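Local coordinates for glyoxalase family protein (Bacillus cereus, PDB 1SS4), which is of unknown function but belongs to the glyoxalase superfamily, probably binds a metal ion, and is tentatively assigned methylmalonyl-CoA epimerase activity, at residues E20-A25 with C57-M62; I26-E31 with R137-I142; I32-E37 with S70-S75; L133-I136 with I142-G145. One frame throughout, in Å; residues are numbered along the deposited sequence.

Contact 1 of 4, residues E20-A25 with C57-M62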
loop_
_atom_site.group_PDB
_atom_site.type_symbol
_atom_site.label_atom_id
_atom_site.label_comp_id
_atom_site.label_asym_id
_atom_site.label_seq_id
_atom_site.Cartn_x
_atom_site.Cartn_y
_atom_site.Cartn_z
ATOM N N GLU A 20 6.962 8.477 11.467
ATOM C CA GLU A 20 7.447 9.397 12.492
ATOM C C GLU A 20 8.964 9.575 12.367
ATOM O O GLU A 20 9.481 10.686 12.436
ATOM C CB GLU A 20 7.104 8.820 13.869
ATOM C CG GLU A 20 7.255 9.777 15.024
ATOM C CD GLU A 20 6.830 9.151 16.350
ATOM O OE1 GLU A 20 6.924 9.867 17.376
ATOM O OE2 GLU A 20 6.403 7.956 16.378
ATOM N N SER A 21 9.672 8.467 12.184
ATOM C CA SER A 21 11.134 8.475 12.050
ATOM C C SER A 21 11.564 7.805 10.750
ATOM O O SER A 21 11.380 6.599 10.579
ATOM C CB SER A 21 11.790 7.725 13.215
ATOM O OG SER A 21 13.161 7.459 12.943
ATOM N N LEU A 22 12.134 8.586 9.834
ATOM C CA LEU A 22 12.594 8.025 8.572
ATOM C C LEU A 22 13.759 7.060 8.848
ATOM O O LEU A 22 13.826 5.955 8.287
ATOM C CB LEU A 22 13.023 9.150 7.620
ATOM C CG LEU A 22 12.935 8.834 6.126
ATOM C CD1 LEU A 22 11.507 8.387 5.777
ATOM C CD2 LEU A 22 13.326 10.062 5.310
ATOM N N ASP A 23 14.676 7.461 9.721
ATOM C CA ASP A 23 15.791 6.574 10.047
ATOM C C ASP A 23 15.319 5.191 10.510
ATOM O O ASP A 23 15.829 4.170 10.040
ATOM C CB ASP A 23 16.671 7.171 11.151
ATOM C CG ASP A 23 17.517 8.329 10.670
ATOM O OD1 ASP A 23 17.756 8.433 9.452
ATOM O OD2 ASP A 23 17.955 9.132 11.520
ATOM N N ASN A 24 14.363 5.150 11.438
ATOM C CA ASN A 24 13.883 3.864 11.944
ATOM C C ASN A 24 13.129 3.042 10.900
ATOM O O ASN A 24 13.266 1.810 10.847
ATOM C CB ASN A 24 12.966 4.041 13.161
ATOM C CG ASN A 24 13.699 4.531 14.388
ATOM O OD1 ASN A 24 14.911 4.363 14.511
ATOM N ND2 ASN A 24 12.960 5.129 15.317
ATOM N N ALA A 25 12.313 3.712 10.091
ATOM C CA ALA A 25 11.541 3.007 9.058
ATOM C C ALA A 25 12.483 2.431 7.999
ATOM O O ALA A 25 12.337 1.284 7.590
ATOM C CB ALA A 25 10.522 3.953 8.426
ATOM N N CYS A 57 7.216 20.659 3.798
ATOM C CA CYS A 57 8.601 20.241 3.804
ATOM C C CYS A 57 8.536 18.802 4.281
ATOM O O CYS A 57 8.126 18.540 5.409
ATOM C CB CYS A 57 9.411 21.073 4.800
ATOM S SG CYS A 57 11.177 20.659 4.839
ATOM N N VAL A 58 8.915 17.873 3.416
ATOM C CA VAL A 58 8.883 16.463 3.772
ATOM C C VAL A 58 10.192 15.795 3.399
ATOM O O VAL A 58 10.840 16.189 2.432
ATOM C CB VAL A 58 7.746 15.745 3.029
ATOM C CG1 VAL A 58 7.707 14.288 3.421
ATOM C CG2 VAL A 58 6.420 16.399 3.359
ATOM N N GLU A 59 10.616 14.821 4.197
ATOM C CA GLU A 59 11.818 14.081 3.874
ATOM C C GLU A 59 11.305 12.753 3.321
ATOM O O GLU A 59 10.429 12.108 3.921
ATOM C CB GLU A 59 12.680 13.835 5.107
ATOM C CG GLU A 59 14.058 13.283 4.753
ATOM C CD GLU A 59 14.875 12.927 5.984
ATOM O OE1 GLU A 59 14.350 13.090 7.107
ATOM O OE2 GLU A 59 16.038 12.479 5.827
ATOM N N ILE A 60 11.859 12.349 2.187
ATOM C CA ILE A 60 11.443 11.130 1.502
ATOM C C ILE A 60 12.566 10.118 1.329
ATOM O O ILE A 60 13.728 10.489 1.141
ATOM C CB ILE A 60 10.894 11.484 0.104
ATOM C CG1 ILE A 60 9.585 12.265 0.250
ATOM C CG2 ILE A 60 10.665 10.232 -0.717
ATOM C CD1 ILE A 60 9.107 12.853 -1.049
ATOM N N ALA A 61 12.209 8.840 1.393
ATOM C CA ALA A 61 13.166 7.753 1.207
ATOM C C ALA A 61 12.492 6.699 0.342
ATOM O O ALA A 61 11.375 6.282 0.632
ATOM C CB ALA A 61 13.570 7.156 2.542
HETATM N N MSE A 62 13.160 6.270 -0.719
HETATM C CA MSE A 62 12.580 5.271 -1.600
HETATM C C MSE A 62 13.273 3.923 -1.423
HETATM O O MSE A 62 14.491 3.821 -1.566
HETATM C CB MSE A 62 12.693 5.732 -3.054
HETATM C CG MSE A 62 11.929 4.869 -4.047
HETATM SE SE MSE A 62 9.981 4.958 -3.846
HETATM C CE MSE A 62 9.621 6.704 -4.686
#
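In the first beta-alpha-beta-beta-beta module of this glyoxalase fold, Leu22 in the opening turn of helix 22-32 packs against Glu59 and Ala61 on strand 57-64. The contact is almost wholly the work of this one leucine. Its CD2 methyl lies over the flat side of the Glu59 carboxylate, 3.3 Å from Glu59 CD, and is the same 3.7 Å from Glu59 OE1 and Glu59 OE2, which places it squarely above the group. Further along the strand, Leu22 CG rests 4.0 Å from Ala61 CB. Glu59 and Ala61, two apart on an extended strand, both direct their CB toward the helix, and so form one surface of the sheet on which the helix lies. With CG anti to the backbone nitrogen (chi1 -170°) and the chain extended, Glu59 crosses the leucine at a slant and ends at two arginines, Arg76 and Arg39, each in a salt bridge. Asp23 shares Arg39, which probably offsets the nearness of the two acids. Ser21 starts the helix just before Leu22: as N-cap its OG accepts from Asn24 N at 3.0 Å, and its carbonyl takes the first helical bond, from Ala25 N.

Contact 2 of 4, residues I26-E31 with R137-I142. With FMT (formic acid), chain F.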
loop_
_atom_site.group_PDB
_atom_site.type_symbol
_atom_site.label_atom_id
_atom_site.label_comp_id
_atom_site.label_asym_id
_atom_site.label_seq_id
_atom_site.Cartn_x
_atom_site.Cartn_y
_atom_site.Cartn_z
ATOM N N ILE A 26 13.460 3.223 7.564
ATOM C CA ILE A 26 14.439 2.741 6.591
ATOM C C ILE A 26 15.109 1.495 7.184
ATOM O O ILE A 26 15.203 0.459 6.537
ATOM C CB ILE A 26 15.543 3.808 6.294
ATOM C CG1 ILE A 26 14.932 5.003 5.559
ATOM C CG2 ILE A 26 16.662 3.187 5.455
ATOM C CD1 ILE A 26 15.920 6.112 5.261
ATOM N N SER A 27 15.556 1.594 8.429
ATOM C CA SER A 27 16.221 0.458 9.066
ATOM C C SER A 27 15.357 -0.804 9.051
ATOM O O SER A 27 15.830 -1.897 8.738
ATOM C CB SER A 27 16.593 0.819 10.508
ATOM O OG SER A 27 17.062 -0.321 11.207
ATOM N N PHE A 28 14.083 -0.648 9.387
ATOM C CA PHE A 28 13.156 -1.770 9.413
ATOM C C PHE A 28 12.966 -2.439 8.048
ATOM O O PHE A 28 13.052 -3.658 7.933
ATOM C CB PHE A 28 11.795 -1.314 9.949
ATOM C CG PHE A 28 10.762 -2.398 9.954
ATOM C CD1 PHE A 28 10.861 -3.463 10.849
ATOM C CD2 PHE A 28 9.708 -2.374 9.053
ATOM C CE1 PHE A 28 9.916 -4.490 10.839
ATOM C CE2 PHE A 28 8.758 -3.400 9.031
ATOM C CZ PHE A 28 8.864 -4.457 9.926
ATOM N N PHE A 29 12.708 -1.653 7.007
ATOM C CA PHE A 29 12.507 -2.261 5.710
ATOM C C PHE A 29 13.795 -2.859 5.156
ATOM O O PHE A 29 13.751 -3.797 4.366
ATOM C CB PHE A 29 11.825 -1.261 4.780
ATOM C CG PHE A 29 10.342 -1.118 5.076
ATOM C CD1 PHE A 29 9.454 -2.124 4.700
ATOM C CD2 PHE A 29 9.863 -0.047 5.812
ATOM C CE1 PHE A 29 8.098 -2.067 5.062
ATOM C CE2 PHE A 29 8.501 0.030 6.187
ATOM C CZ PHE A 29 7.621 -0.985 5.809
ATOM N N GLU A 30 14.942 -2.359 5.613
ATOM C CA GLU A 30 16.214 -2.934 5.171
ATOM C C GLU A 30 16.303 -4.352 5.720
ATOM O O GLU A 30 16.763 -5.260 5.029
ATOM C CB GLU A 30 17.400 -2.109 5.665
ATOM C CG GLU A 30 17.617 -0.841 4.866
ATOM C CD GLU A 30 18.668 0.055 5.480
ATOM O OE1 GLU A 30 19.134 -0.265 6.599
ATOM O OE2 GLU A 30 19.016 1.085 4.850
ATOM N N GLU A 31 15.839 -4.535 6.955
ATOM C CA GLU A 31 15.832 -5.841 7.615
ATOM C C GLU A 31 14.896 -6.811 6.899
ATOM O O GLU A 31 15.150 -8.012 6.850
ATOM C CB GLU A 31 15.375 -5.696 9.068
ATOM C CG GLU A 31 16.354 -4.970 9.973
ATOM C CD GLU A 31 17.566 -5.823 10.334
ATOM O OE1 GLU A 31 17.382 -6.983 10.761
ATOM O OE2 GLU A 31 18.702 -5.328 10.198
ATOM N N ARG A 137 3.521 -6.435 13.538
ATOM C CA ARG A 137 3.454 -4.999 13.755
ATOM C C ARG A 137 4.940 -4.632 13.761
ATOM O O ARG A 137 5.687 -5.005 14.687
ATOM C CB ARG A 137 2.827 -4.670 15.114
ATOM C CG ARG A 137 1.336 -4.953 15.210
ATOM C CD ARG A 137 0.537 -3.682 15.070
ATOM N NE ARG A 137 -0.899 -3.914 14.916
ATOM C CZ ARG A 137 -1.674 -3.170 14.136
ATOM N NH1 ARG A 137 -1.126 -2.171 13.461
ATOM N NH2 ARG A 137 -2.983 -3.413 14.034
ATOM N N GLY A 138 5.382 -3.933 12.719
ATOM C CA GLY A 138 6.781 -3.574 12.628
ATOM C C GLY A 138 7.108 -2.196 13.154
ATOM O O GLY A 138 6.585 -1.776 14.188
ATOM N N VAL A 139 7.977 -1.488 12.438
ATOM C CA VAL A 139 8.367 -0.146 12.842
ATOM C C VAL A 139 7.135 0.724 13.117
ATOM O O VAL A 139 6.200 0.784 12.316
ATOM C CB VAL A 139 9.283 0.522 11.784
ATOM C CG1 VAL A 139 8.544 0.680 10.461
ATOM C CG2 VAL A 139 9.790 1.868 12.315
ATOM N N GLU A 140 7.128 1.349 14.294
ATOM C CA GLU A 140 6.031 2.208 14.705
ATOM C C GLU A 140 4.655 1.536 14.630
ATOM O O GLU A 140 3.643 2.193 14.347
ATOM C CB GLU A 140 6.069 3.476 13.862
ATOM C CG GLU A 140 7.276 4.361 14.181
ATOM C CD GLU A 140 7.526 5.459 13.158
ATOM O OE1 GLU A 140 6.558 5.930 12.531
ATOM O OE2 GLU A 140 8.700 5.868 12.989
ATOM N N GLY A 141 4.626 0.234 14.893
ATOM C CA GLY A 141 3.387 -0.534 14.871
ATOM C C GLY A 141 2.748 -0.795 13.512
ATOM O O GLY A 141 1.663 -1.382 13.440
ATOM N N ILE A 142 3.412 -0.381 12.436
ATOM C CA ILE A 142 2.873 -0.558 11.089
ATOM C C ILE A 142 2.673 -2.032 10.717
ATOM O O ILE A 142 3.581 -2.857 10.835
ATOM C CB ILE A 142 3.783 0.170 10.067
ATOM C CG1 ILE A 142 3.692 1.681 10.339
ATOM C CG2 ILE A 142 3.356 -0.142 8.613
ATOM C CD1 ILE A 142 4.749 2.518 9.651
HETATM C C FMT F . -3.204 -5.917 16.715
HETATM O O1 FMT F . -1.966 -5.629 16.817
HETATM O O2 FMT F . -3.547 -6.148 15.508
#
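Phe28 lies with one ring face over the backbone between Gly138 and Val139. Val139 N is 3.6 Å above the ring plane, over its centre, and Gly138 CA comes within 3.5 Å of Phe28 CZ. The Val139 nitrogen is buried without a hydrogen-bond partner in the model, and its N-H points roughly toward the ring. The ring reaches out from helix 22-32 because its CG lies anti to the backbone nitrogen (chi1 178°), and it crosses the valine obliquely, with Val139 CG1 touching Phe28 CD2 at 3.6 Å. Phe29 stands next to it: the CD2 side of Phe28 points at the centre of the Phe29 ring, 3.9 Å above that plane. Val139 CG1 also reaches Phe29 CE2, at 4.3 Å. Arg137 folds back along the loop, and its NH1 donates to Gly141 O at 2.9 Å, nearly straight and in the guanidinium plane. NE and NH2 hold a formate, probably from the crystallisation liquor, by one oxygen each. With Gly138 N bonded to Ile142 O, the segment is the tight connection of the beta hairpin between strands 131-137 and 143-149, on which a helix from the first half of the glyoxalase fold leans.

Contact 3 of 4, residues I32-E37 with S70-S75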
loop_
_atom_site.group_PDB
_atom_site.type_symbol
_atom_site.label_atom_id
_atom_site.label_comp_id
_atom_site.label_asym_id
_atom_site.label_seq_id
_atom_site.Cartn_x
_atom_site.Cartn_y
_atom_site.Cartn_z
ATOM N N ILE A 32 13.796 -6.286 6.363
ATOM C CA ILE A 32 12.846 -7.100 5.623
ATOM C C ILE A 32 13.527 -7.547 4.326
ATOM O O ILE A 32 13.203 -8.589 3.768
ATOM C CB ILE A 32 11.583 -6.283 5.237
ATOM C CG1 ILE A 32 10.775 -5.932 6.490
ATOM C CG2 ILE A 32 10.756 -7.060 4.207
ATOM C CD1 ILE A 32 9.948 -7.082 7.034
ATOM N N GLY A 33 14.435 -6.728 3.821
ATOM C CA GLY A 33 15.119 -7.096 2.598
ATOM C C GLY A 33 15.079 -6.085 1.476
ATOM O O GLY A 33 15.595 -6.367 0.391
ATOM N N LEU A 34 14.451 -4.930 1.699
ATOM C CA LEU A 34 14.418 -3.910 0.655
ATOM C C LEU A 34 15.685 -3.059 0.738
ATOM O O LEU A 34 16.321 -2.959 1.796
ATOM C CB LEU A 34 13.189 -3.002 0.784
ATOM C CG LEU A 34 11.873 -3.690 0.418
ATOM C CD1 LEU A 34 11.239 -4.282 1.667
ATOM C CD2 LEU A 34 10.935 -2.665 -0.232
ATOM N N ASN A 35 16.044 -2.451 -0.387
ATOM C CA ASN A 35 17.227 -1.592 -0.447
ATOM C C ASN A 35 16.810 -0.134 -0.616
ATOM O O ASN A 35 15.789 0.164 -1.238
ATOM C CB ASN A 35 18.125 -2.023 -1.609
ATOM C CG ASN A 35 18.508 -3.494 -1.533
ATOM O OD1 ASN A 35 18.672 -4.051 -0.443
ATOM N ND2 ASN A 35 18.661 -4.129 -2.697
ATOM N N LEU A 36 17.606 0.768 -0.047
ATOM C CA LEU A 36 17.342 2.192 -0.108
ATOM C C LEU A 36 17.920 2.762 -1.398
ATOM O O LEU A 36 19.135 2.715 -1.594
ATOM C CB LEU A 36 17.987 2.870 1.094
ATOM C CG LEU A 36 17.959 4.388 1.205
ATOM C CD1 LEU A 36 16.510 4.900 1.283
ATOM C CD2 LEU A 36 18.722 4.782 2.453
ATOM N N GLU A 37 17.055 3.283 -2.272
ATOM C CA GLU A 37 17.482 3.858 -3.558
ATOM C C GLU A 37 17.927 5.291 -3.384
ATOM O O GLU A 37 18.915 5.733 -3.976
ATOM C CB GLU A 37 16.346 3.860 -4.587
ATOM C CG GLU A 37 15.987 2.532 -5.194
ATOM C CD GLU A 37 15.020 2.690 -6.365
ATOM O OE1 GLU A 37 13.931 3.269 -6.164
ATOM O OE2 GLU A 37 15.347 2.235 -7.483
ATOM N N SER A 70 9.176 -3.750 -7.110
ATOM C CA SER A 70 8.327 -3.086 -6.139
ATOM C C SER A 70 9.044 -2.075 -5.289
ATOM O O SER A 70 10.225 -2.228 -4.983
ATOM C CB SER A 70 7.690 -4.142 -5.251
ATOM O OG SER A 70 7.182 -5.201 -6.038
ATOM N N ARG A 71 8.314 -1.051 -4.879
ATOM C CA ARG A 71 8.911 -0.014 -4.068
ATOM C C ARG A 71 8.008 0.468 -2.947
ATOM O O ARG A 71 6.780 0.468 -3.075
ATOM C CB ARG A 71 9.290 1.185 -4.946
ATOM C CG ARG A 71 10.459 0.941 -5.889
ATOM C CD ARG A 71 10.589 2.065 -6.931
ATOM N NE ARG A 71 11.862 1.947 -7.632
ATOM C CZ ARG A 71 12.108 1.074 -8.603
ATOM N NH1 ARG A 71 11.156 0.244 -9.014
ATOM N NH2 ARG A 71 13.319 1.007 -9.136
ATOM N N ILE A 72 8.646 0.890 -1.858
ATOM C CA ILE A 72 7.952 1.452 -0.709
ATOM C C ILE A 72 8.548 2.842 -0.511
ATOM O O ILE A 72 9.756 3.002 -0.320
ATOM C CB ILE A 72 8.172 0.633 0.560
ATOM C CG1 ILE A 72 7.489 -0.715 0.420
ATOM C CG2 ILE A 72 7.660 1.402 1.790
ATOM C CD1 ILE A 72 7.996 -1.762 1.430
ATOM N N GLU A 73 7.694 3.853 -0.584
ATOM C CA GLU A 73 8.142 5.223 -0.388
ATOM C C GLU A 73 7.834 5.597 1.048
ATOM O O GLU A 73 6.685 5.496 1.488
ATOM C CB GLU A 73 7.398 6.180 -1.325
ATOM C CG GLU A 73 7.905 7.614 -1.253
ATOM C CD GLU A 73 7.206 8.550 -2.247
ATOM O OE1 GLU A 73 7.127 8.217 -3.451
ATOM O OE2 GLU A 73 6.738 9.624 -1.832
ATOM N N LEU A 74 8.855 6.037 1.769
ATOM C CA LEU A 74 8.697 6.444 3.153
ATOM C C LEU A 74 8.773 7.967 3.199
ATOM O O LEU A 74 9.675 8.575 2.601
ATOM C CB LEU A 74 9.802 5.798 4.008
ATOM C CG LEU A 74 9.833 4.265 3.966
ATOM C CD1 LEU A 74 11.099 3.742 4.638
ATOM C CD2 LEU A 74 8.583 3.677 4.660
ATOM N N SER A 75 7.799 8.583 3.872
ATOM C CA SER A 75 7.732 10.036 4.002
ATOM C C SER A 75 7.634 10.475 5.461
ATOM O O SER A 75 6.965 9.831 6.272
ATOM C CB SER A 75 6.511 10.593 3.259
ATOM O OG SER A 75 6.696 10.520 1.859
#
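The backbones of Leu34 and Arg71 keep well apart, their CA atoms 8.2 Å from each other, because strand 57-64 runs between strands 35-42 and 71-79 and bonds to both. All three belong to the four-stranded sheet of the first beta-alpha-beta-beta-beta module, and side chains alone bridge the gap across the middle strand. Segment 32-37 enters that sheet straight from helix 22-32, which ends in a Schellman motif: Gly33, with positive phi, is its C-prime residue, Gly33 N bonding to Glu30 O and Leu34 N to Phe29 O. Leu34 then turns its side chain to the helix side of the sheet. There it crosses Ile72 at about a right angle, methyl against methyl, with Leu34 CD2 only 3.5 Å from Ile72 CD1, tighter than ordinary van der Waals contact. Phe29 and Phe101 pack on Ile72, and Leu9 and Met12 of the second subunit add to this apolar cluster. On the other side of the sheet Glu37 and Arg71 reach over the middle strand, where Glu37 packs on Met62 and Val64. The arginine, extended from CG to NE, offers the side of its guanidinium, and the two side chains cross at about a right angle in a two-pronged salt bridge. The flat groups are not coplanar, being twisted 51° apart, so neither oxygen is approached within the carboxylate plane. Arg71 NE donates to Glu37 OE1 at 2.9 Å from above that plane, and Arg71 NH2 donates to Glu37 OE2, also at 2.9 Å, on its syn side.

Contact 4 of 4, residues L133-I136 with I142-G145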
loop_
_atom_site.group_PDB
_atom_site.type_symbol
_atom_site.label_atom_id
_atom_site.label_comp_id
_atom_site.label_asym_id
_atom_site.label_seq_id
_atom_site.Cartn_x
_atom_site.Cartn_y
_atom_site.Cartn_z
ATOM N N LEU A 133 2.339 -18.228 6.935
ATOM C CA LEU A 133 2.313 -16.772 6.990
ATOM C C LEU A 133 1.882 -16.205 8.334
ATOM O O LEU A 133 1.330 -16.913 9.176
ATOM C CB LEU A 133 1.383 -16.227 5.904
ATOM C CG LEU A 133 -0.112 -16.384 6.174
ATOM C CD1 LEU A 133 -0.894 -15.503 5.209
ATOM C CD2 LEU A 133 -0.524 -17.852 6.044
ATOM N N CYS A 134 2.137 -14.911 8.513
ATOM C CA CYS A 134 1.782 -14.215 9.733
ATOM C C CYS A 134 1.676 -12.715 9.475
ATOM O O CYS A 134 2.045 -12.224 8.401
ATOM C CB CYS A 134 2.842 -14.447 10.809
ATOM S SG CYS A 134 4.443 -13.710 10.415
ATOM N N TYR A 135 1.161 -12.013 10.474
ATOM C CA TYR A 135 1.042 -10.558 10.446
ATOM C C TYR A 135 1.959 -10.092 11.556
ATOM O O TYR A 135 1.996 -10.681 12.636
ATOM C CB TYR A 135 -0.377 -10.088 10.768
ATOM C CG TYR A 135 -1.329 -10.010 9.597
ATOM C CD1 TYR A 135 -2.570 -9.379 9.735
ATOM C CD2 TYR A 135 -1.012 -10.577 8.368
ATOM C CE1 TYR A 135 -3.465 -9.316 8.677
ATOM C CE2 TYR A 135 -1.899 -10.529 7.310
ATOM C CZ TYR A 135 -3.126 -9.896 7.474
ATOM O OH TYR A 135 -4.014 -9.881 6.431
ATOM N N ILE A 136 2.691 -9.027 11.293
ATOM C CA ILE A 136 3.621 -8.475 12.254
ATOM C C ILE A 136 3.414 -6.984 12.327
ATOM O O ILE A 136 3.144 -6.355 11.305
ATOM C CB ILE A 136 5.077 -8.703 11.787
ATOM C CG1 ILE A 136 5.384 -10.196 11.771
ATOM C CG2 ILE A 136 6.051 -7.930 12.670
ATOM C CD1 ILE A 136 5.427 -10.804 13.141
ATOM N N ILE A 142 3.412 -0.381 12.436
ATOM C CA ILE A 142 2.873 -0.558 11.089
ATOM C C ILE A 142 2.673 -2.032 10.717
ATOM O O ILE A 142 3.581 -2.857 10.835
ATOM C CB ILE A 142 3.783 0.170 10.067
ATOM C CG1 ILE A 142 3.692 1.681 10.339
ATOM C CG2 ILE A 142 3.356 -0.142 8.613
ATOM C CD1 ILE A 142 4.749 2.518 9.651
ATOM N N LEU A 143 1.470 -2.348 10.260
ATOM C CA LEU A 143 1.112 -3.713 9.892
ATOM C C LEU A 143 1.739 -4.202 8.585
ATOM O O LEU A 143 1.586 -3.578 7.527
ATOM C CB LEU A 143 -0.408 -3.842 9.800
ATOM C CG LEU A 143 -0.968 -5.264 9.698
ATOM C CD1 LEU A 143 -0.697 -5.994 11.009
ATOM C CD2 LEU A 143 -2.486 -5.202 9.423
ATOM N N ILE A 144 2.433 -5.338 8.682
ATOM C CA ILE A 144 3.089 -5.990 7.551
ATOM C C ILE A 144 2.692 -7.459 7.556
ATOM O O ILE A 144 2.421 -8.026 8.597
ATOM C CB ILE A 144 4.616 -5.944 7.696
ATOM C CG1 ILE A 144 5.087 -4.501 7.855
ATOM C CG2 ILE A 144 5.255 -6.579 6.510
ATOM C CD1 ILE A 144 4.813 -3.647 6.646
ATOM N N GLY A 145 2.657 -8.060 6.377
ATOM C CA GLY A 145 2.344 -9.461 6.252
ATOM C C GLY A 145 3.618 -10.143 5.752
ATOM O O GLY A 145 4.381 -9.575 4.970
#
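Tyr135 stands up from its strand beside Leu143 and over Gly145, with its ring set obliquely to both. On one flank Tyr135 CD1 meets Leu143 CD1 at 4.1 Å; on the other, Tyr135 CD2 is 4.1 Å from Gly145 CA. The leucine's CG is anti to its backbone nitrogen (chi1 -168°), which carries the branched end toward the neighbouring strand and the tyrosine. Its CD1 also comes to 3.9 Å from Ile136 O. Under these side chains the main chains pair as a beta hairpin, strands 133-136 and 143-145 running at 166° to each other with their axes 4.7 Å apart. Ile136 and Ile144 form its hydrogen-bonded pair: Ile136 N donates to Ile144 O at 2.9 Å, almost straight at 171°, and Ile144 N returns the bond to Ile136 O at 2.9 Å. Tyr135 and Gly145 are the next, non-hydrogen-bonded pair. Here CA-H...O contacts take over, from Gly145 CA to Cys134 O at 3.5 Å and from Tyr135 CA to Ile144 O at 3.4 Å. Ile136 and Ile144 direct their side chains to the face opposite the tyrosine, where Ile136 packs on Leu120 and Ile144 on Phe101. In the second beta-alpha-beta-beta-beta module these are the two inner strands of the sheet, flanked by 95-103 and 119-127. The second subunit closes over the tyrosine side with its Val50, and Tyr96 OH of that subunit hydrogen-bonds to Leu143 O.

In the fold
Contacts 1 and 3 tie together the first module, meeting where strand 57-64 of contact 1 pairs with strands 35-42 and 71-79 of contact 3, and Leu22 touches Leu74. Contacts 1 and 4 are buried, on opposite sides of the chain's centre; contacts 2 and 3 are only partly so, contact 3 running from an apolar core pair to an ion pair nearer the surface. Helix 22-32 serves contacts 1 and 2. Its later turns carry contact 2 across to the second module, where Phe28 and Phe29 reach Ile144 of contact 4. Methyl and ring packing joins the helix to sheet and loop, a salt bridge spans a sheet surface, and main-chain bonding appears across the segments in contact 4 alone.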